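Local coordinates for protein MAU2 chromatid cohesion factor homolog (Saccharomyces cerevisiae, PDB 4XDN) that forms a complex with SCC2 that is required for cohesin to associate with chromosomes, and so takes part in sister chromatid cohesion, at residues A[68-73]-A[85-90]; A[100-105]-A[141-146]. One frame throughout, in Å; residues are numbered along the deposited sequence.

Contact 1: residues A[68-73]-A[85-90]; sequences QMFQLL and SKVTFE
An antiparallel helical hairpin, helix 53-76 turning back into helix 81-98, is packed here through Phe70 and Leu73 on its first arm and Val87 and Glu90 on its second. The short segments run at 152° to each other with their axes 9.7 Å apart, and Phe70 lies level with Val87. The Phe70 side chain starts toward the facing helix and reaches past Val87 to Glu90. Its CD1 touches Val87 CG1 at 3.8 Å, while the carbonyl O of Val87 sits over one ring face, offset to the rim. At the far end of the ring, Phe70 CZ rests 3.7 Å from Glu90 CB, so the acid offers its methylene to the aromatic.

Val87 suits the middle of such a hairpin because its two methyls divide the work. With CG1 anti to the backbone N (chi1 172°), that methyl lies by the Phe70 ring and also by the Phe70 backbone O, and CG2 is left to meet Leu73 CD1 at 4.0 Å. The branched leucine extends this apolar seam toward the turn that links the helices. Packing of successive antiparallel helices in this way builds the tetratricopeptide-like superhelix known for this family.

Glu90 is a less obvious choice for a buried place, and its carboxylate is turned 73° from the Phe70 ring, with OE1 oblique to it. Lys86, one helical turn earlier, forms a salt bridge from NZ to Glu90 OE2 at 2.6 Å, arriving from above the carboxylate plane. Helix 29-45 supplies further partners: Tyr33 OH bonds to OE2, while Gln37 NE2 bonds to OE1 and Arg40 makes a salt bridge with it. With two cationic groups close by, the carboxylate is probably kept ionised.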
loop_
_atom_site.group_PDB
_atom_site.type_symbol
_atom_site.label_atom_id
_atom_site.label_comp_id
_atom_site.label_asym_id
_atom_site.label_seq_id
_atom_site.Cartn_x
_atom_site.Cartn_y
_atom_site.Cartn_z
ATOM N N GLN A 68 29.621 22.984 -0.918
ATOM C CA GLN A 68 30.826 23.612 -1.441
ATOM C C GLN A 68 31.890 23.744 -0.355
ATOM O O GLN A 68 33.084 23.625 -0.631
ATOM C CB GLN A 68 30.502 24.985 -2.034
ATOM C CG GLN A 68 29.479 24.938 -3.175
ATOM C CD GLN A 68 30.029 25.361 -4.529
ATOM O OE1 GLN A 68 31.185 25.759 -4.661
ATOM N NE2 GLN A 68 29.183 25.277 -5.550
ATOM N N MET A 69 31.454 23.982 0.878
ATOM C CA MET A 69 32.375 24.075 2.005
ATOM C C MET A 69 32.979 22.704 2.312
ATOM O O MET A 69 34.166 22.596 2.629
ATOM C CB MET A 69 31.661 24.640 3.235
ATOM C CG MET A 69 31.215 26.099 3.078
ATOM S SD MET A 69 32.554 27.298 3.149
ATOM C CE MET A 69 32.573 27.672 4.897
ATOM N N PHE A 70 32.162 21.657 2.208
ATOM C CA PHE A 70 32.657 20.292 2.354
ATOM C C PHE A 70 33.677 19.967 1.266
ATOM O O PHE A 70 34.736 19.400 1.542
ATOM C CB PHE A 70 31.510 19.278 2.292
ATOM C CG PHE A 70 30.740 19.135 3.579
ATOM C CD1 PHE A 70 31.396 18.983 4.791
ATOM C CD2 PHE A 70 29.352 19.140 3.569
ATOM C CE1 PHE A 70 30.683 18.845 5.969
ATOM C CE2 PHE A 70 28.633 19.006 4.744
ATOM C CZ PHE A 70 29.299 18.858 5.946
ATOM N N GLN A 71 33.344 20.318 0.027
ATOM C CA GLN A 71 34.232 20.079 -1.105
ATOM C C GLN A 71 35.542 20.827 -0.911
ATOM O O GLN A 71 36.610 20.362 -1.314
ATOM C CB GLN A 71 33.562 20.503 -2.412
ATOM C CG GLN A 71 32.450 19.569 -2.842
ATOM C CD GLN A 71 31.737 20.023 -4.102
ATOM O OE1 GLN A 71 31.564 21.217 -4.341
ATOM N NE2 GLN A 71 31.317 19.062 -4.917
ATOM N N LEU A 72 35.443 21.990 -0.280
ATOM C CA LEU A 72 36.603 22.811 0.023
ATOM C C LEU A 72 37.592 22.035 0.887
ATOM O O LEU A 72 38.798 22.076 0.652
ATOM C CB LEU A 72 36.160 24.091 0.733
ATOM C CG LEU A 72 36.888 25.405 0.453
ATOM C CD1 LEU A 72 37.006 25.706 -1.036
ATOM C CD2 LEU A 72 36.135 26.520 1.156
ATOM N N LEU A 73 37.071 21.317 1.878
ATOM C CA LEU A 73 37.902 20.524 2.771
ATOM C C LEU A 73 38.611 19.401 2.023
ATOM O O LEU A 73 39.800 19.168 2.225
ATOM C CB LEU A 73 37.060 19.937 3.910
ATOM C CG LEU A 73 36.531 20.932 4.944
ATOM C CD1 LEU A 73 35.557 20.254 5.897
ATOM C CD2 LEU A 73 37.680 21.566 5.720
ATOM N N SER A 85 36.597 10.380 5.849
ATOM C CA SER A 85 35.386 9.571 5.946
ATOM C C SER A 85 34.187 10.398 6.399
ATOM O O SER A 85 33.140 10.394 5.756
ATOM C CB SER A 85 35.595 8.404 6.913
ATOM O OG SER A 85 36.488 7.446 6.377
ATOM N N LYS A 86 34.351 11.105 7.512
ATOM C CA LYS A 86 33.263 11.876 8.102
ATOM C C LYS A 86 32.782 12.967 7.153
ATOM O O LYS A 86 31.582 13.094 6.901
ATOM C CB LYS A 86 33.711 12.490 9.429
ATOM C CG LYS A 86 32.594 13.127 10.247
ATOM C CD LYS A 86 31.528 12.108 10.638
ATOM C CE LYS A 86 30.591 12.643 11.710
ATOM N NZ LYS A 86 29.656 13.673 11.192
ATOM N N VAL A 87 33.723 13.746 6.625
ATOM C CA VAL A 87 33.399 14.834 5.707
ATOM C C VAL A 87 32.690 14.316 4.458
ATOM O O VAL A 87 31.683 14.880 4.028
ATOM C CB VAL A 87 34.669 15.610 5.283
ATOM C CG1 VAL A 87 34.354 16.616 4.172
ATOM C CG2 VAL A 87 35.282 16.326 6.483
ATOM N N THR A 88 33.222 13.246 3.878
ATOM C CA THR A 88 32.663 12.690 2.653
ATOM C C THR A 88 31.242 12.188 2.881
ATOM O O THR A 88 30.360 12.427 2.059
ATOM C CB THR A 88 33.534 11.540 2.116
ATOM O OG1 THR A 88 34.845 12.037 1.826
ATOM C CG2 THR A 88 32.934 10.942 0.846
ATOM N N PHE A 89 31.026 11.501 3.999
ATOM C CA PHE A 89 29.709 10.964 4.326
ATOM C C PHE A 89 28.673 12.075 4.504
ATOM O O PHE A 89 27.573 11.990 3.958
ATOM C CB PHE A 89 29.779 10.106 5.596
ATOM C CG PHE A 89 30.513 8.796 5.420
ATOM C CD1 PHE A 89 30.614 8.186 4.177
ATOM C CD2 PHE A 89 31.095 8.169 6.511
ATOM C CE1 PHE A 89 31.285 6.983 4.028
ATOM C CE2 PHE A 89 31.767 6.968 6.365
ATOM C CZ PHE A 89 31.860 6.376 5.123
ATOM N N GLU A 90 29.021 13.113 5.261
ATOM C CA GLU A 90 28.106 14.231 5.477
ATOM C C GLU A 90 27.797 14.934 4.163
ATOM O O GLU A 90 26.644 15.266 3.881
ATOM C CB GLU A 90 28.691 15.229 6.475
ATOM C CG GLU A 90 28.714 14.736 7.906
ATOM C CD GLU A 90 29.294 15.762 8.856
ATOM O OE1 GLU A 90 28.709 16.857 8.981
ATOM O OE2 GLU A 90 30.340 15.476 9.473
#

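Contact 2: residues A[100-105]-A[141-146]; sequences YNFDLA and PLMRDS
Arg144 lies along Phe102 and ends at Asp103, joining the last turn of one helix to the first turn of another. Its CB leaves the backbone along the flank of the contact, and CG then turns beside the aromatic ring, 3.7 Å from Phe102 CD2. The two side chains slide past each other in opposite directions, so the arginine's tip returns toward the root of the phenylalanine. A bend at chi3 (149°) lays the guanidinium over Phe102 CB: CZ is 3.8 Å from that carbon, which sits over the centre of one face of the group. NE and NH1 each lie 4.0 Å from Phe102 CB, NH1 also near the Phe102 carbonyl O. Ring and guanidinium planes are 51° apart, so the two are not stacked. At the tip, NH2 forms a salt bridge with Asp103 OD1, which lies at the guanidinium edge; the hydrogen bond within it is strongly bent (119°), and the modelled 2.4 Å between Arg144 NH2 and Asp103 OD1 is doubtfully short. Glu106 makes a second salt bridge to NH2. A long arginine suits this place, its CG packing beside the ring while its charge reaches two acids.

Phe102 is flanked by backbone as well. The N of Arg144 lies over one ring face and Tyr100 O over the other, both offset toward the rim. Phe102 CE1 also meets Met143 CB at 4.0 Å, the two side chains crossing at about a right angle.

Asp103 OD2 pairs with a basic side chain of another protein's chain, so this acid faces both helix 126-144 and the bound partner. Phe102 also packs on Leu140, one turn before Arg144 on the same helix. Among the neighbouring helices, 81-98 places Ile96 against Met143, and 147-165 brings His149 to Arg144.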
loop_
_atom_site.group_PDB
_atom_site.type_symbol
_atom_site.label_atom_id
_atom_site.label_comp_id
_atom_site.label_asym_id
_atom_site.label_seq_id
_atom_site.Cartn_x
_atom_site.Cartn_y
_atom_site.Cartn_z
ATOM N N TYR A 100 20.379 15.602 -7.727
ATOM C CA TYR A 100 20.309 14.469 -8.646
ATOM C C TYR A 100 21.709 14.016 -9.062
ATOM O O TYR A 100 21.864 13.194 -9.966
ATOM C CB TYR A 100 19.498 14.828 -9.895
ATOM C CG TYR A 100 18.028 15.068 -9.641
ATOM C CD1 TYR A 100 17.208 14.050 -9.169
ATOM C CD2 TYR A 100 17.453 16.306 -9.891
ATOM C CE1 TYR A 100 15.864 14.263 -8.941
ATOM C CE2 TYR A 100 16.108 16.528 -9.669
ATOM C CZ TYR A 100 15.318 15.503 -9.196
ATOM O OH TYR A 100 13.979 15.724 -8.972
ATOM N N ASN A 101 22.726 14.559 -8.402
ATOM C CA ASN A 101 24.110 14.247 -8.736
ATOM C C ASN A 101 24.556 12.935 -8.098
ATOM O O ASN A 101 25.394 12.912 -7.193
ATOM C CB ASN A 101 25.020 15.397 -8.305
ATOM C CG ASN A 101 24.700 16.685 -9.035
ATOM O OD1 ASN A 101 23.696 17.335 -8.752
ATOM N ND2 ASN A 101 25.547 17.056 -9.985
ATOM N N PHE A 102 23.985 11.841 -8.589
ATOM C CA PHE A 102 24.224 10.518 -8.028
ATOM C C PHE A 102 25.569 9.952 -8.469
ATOM O O PHE A 102 26.267 9.320 -7.677
ATOM C CB PHE A 102 23.088 9.572 -8.430
ATOM C CG PHE A 102 21.719 10.068 -8.032
ATOM C CD1 PHE A 102 21.500 10.601 -6.771
ATOM C CD2 PHE A 102 20.660 10.012 -8.923
ATOM C CE1 PHE A 102 20.249 11.059 -6.404
ATOM C CE2 PHE A 102 19.403 10.470 -8.560
ATOM C CZ PHE A 102 19.199 10.994 -7.298
ATOM N N ASP A 103 25.932 10.176 -9.729
ATOM C CA ASP A 103 27.231 9.746 -10.234
ATOM C C ASP A 103 28.363 10.408 -9.456
ATOM O O ASP A 103 29.368 9.771 -9.140
ATOM C CB ASP A 103 27.368 10.068 -11.722
ATOM C CG ASP A 103 26.462 9.218 -12.591
ATOM O OD1 ASP A 103 25.936 8.201 -12.094
ATOM O OD2 ASP A 103 26.281 9.563 -13.777
ATOM N N LEU A 104 28.190 11.689 -9.149
ATOM C CA LEU A 104 29.179 12.439 -8.385
ATOM C C LEU A 104 29.331 11.854 -6.989
ATOM O O LEU A 104 30.445 11.660 -6.499
ATOM C CB LEU A 104 28.780 13.913 -8.296
ATOM C CG LEU A 104 29.677 14.827 -7.460
ATOM C CD1 LEU A 104 31.074 14.904 -8.053
ATOM C CD2 LEU A 104 29.056 16.210 -7.356
ATOM N N ALA A 105 28.199 11.584 -6.349
ATOM C CA ALA A 105 28.193 10.978 -5.027
ATOM C C ALA A 105 28.924 9.642 -5.059
ATOM O O ALA A 105 29.732 9.342 -4.183
ATOM C CB ALA A 105 26.772 10.794 -4.536
ATOM N N PRO A 141 21.383 3.481 -5.071
ATOM C CA PRO A 141 20.448 2.825 -5.995
ATOM C C PRO A 141 18.980 3.157 -5.720
ATOM O O PRO A 141 18.216 3.341 -6.667
ATOM C CB PRO A 141 20.720 1.335 -5.763
ATOM C CG PRO A 141 22.126 1.283 -5.291
ATOM C CD PRO A 141 22.298 2.510 -4.444
ATOM N N LEU A 142 18.594 3.237 -4.449
ATOM C CA LEU A 142 17.207 3.527 -4.093
ATOM C C LEU A 142 16.798 4.934 -4.512
ATOM O O LEU A 142 15.688 5.140 -5.001
ATOM C CB LEU A 142 16.989 3.351 -2.588
ATOM C CG LEU A 142 16.873 1.908 -2.087
ATOM C CD1 LEU A 142 16.840 1.882 -0.567
ATOM C CD2 LEU A 142 15.640 1.216 -2.659
ATOM N N MET A 143 17.693 5.899 -4.321
ATOM C CA MET A 143 17.422 7.276 -4.721
ATOM C C MET A 143 17.408 7.401 -6.238
ATOM O O MET A 143 16.569 8.106 -6.801
ATOM C CB MET A 143 18.460 8.233 -4.132
ATOM C CG MET A 143 18.112 8.789 -2.754
ATOM S SD MET A 143 16.526 9.639 -2.633
ATOM C CE MET A 143 16.441 10.468 -4.214
ATOM N N ARG A 144 18.345 6.723 -6.894
ATOM C CA ARG A 144 18.363 6.646 -8.350
ATOM C C ARG A 144 17.031 6.125 -8.874
ATOM O O ARG A 144 16.439 6.701 -9.785
ATOM C CB ARG A 144 19.491 5.730 -8.833
ATOM C CG ARG A 144 20.872 6.359 -8.858
ATOM C CD ARG A 144 21.890 5.355 -9.377
ATOM N NE ARG A 144 22.995 5.990 -10.098
ATOM C CZ ARG A 144 24.218 6.182 -9.610
ATOM N NH1 ARG A 144 24.536 5.791 -8.381
ATOM N NH2 ARG A 144 25.138 6.770 -10.362
ATOM N N ASP A 145 16.575 5.028 -8.276
ATOM C CA ASP A 145 15.360 4.346 -8.702
ATOM C C ASP A 145 15.424 3.995 -10.188
ATOM O O ASP A 145 14.471 4.219 -10.935
ATOM C CB ASP A 145 14.131 5.207 -8.401
ATOM C CG ASP A 145 12.858 4.392 -8.293
ATOM O OD1 ASP A 145 12.917 3.248 -7.792
ATOM O OD2 ASP A 145 11.795 4.898 -8.707
ATOM N N SER A 146 16.563 3.443 -10.597
ATOM C CA SER A 146 16.803 3.050 -11.981
ATOM C C SER A 146 17.028 1.544 -12.071
ATOM O O SER A 146 17.819 0.987 -11.312
ATOM C CB SER A 146 18.013 3.800 -12.546
ATOM O OG SER A 146 18.390 3.291 -13.814
#

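The two contacts follow in series along the chain: contact 1 pairs helices 53-76 and 81-98, and contact 2 pairs 102-119 with 126-144. Their centres are 18 Å apart and their nearest atoms about 4 Å apart, without touching. Helix 81-98 is shared: it gives Val87 and Glu90 to contact 1 and, further along, Ile96 to the packing of Met143 in contact 2. The touching residues of contact 1 are buried, those of contact 2 partly exposed. Both reach another protein's chain: Val87 meets an apolar side chain there, and Asn101 bonds to its backbone. Both contacts thus border the bound chain, probably that of SCC2.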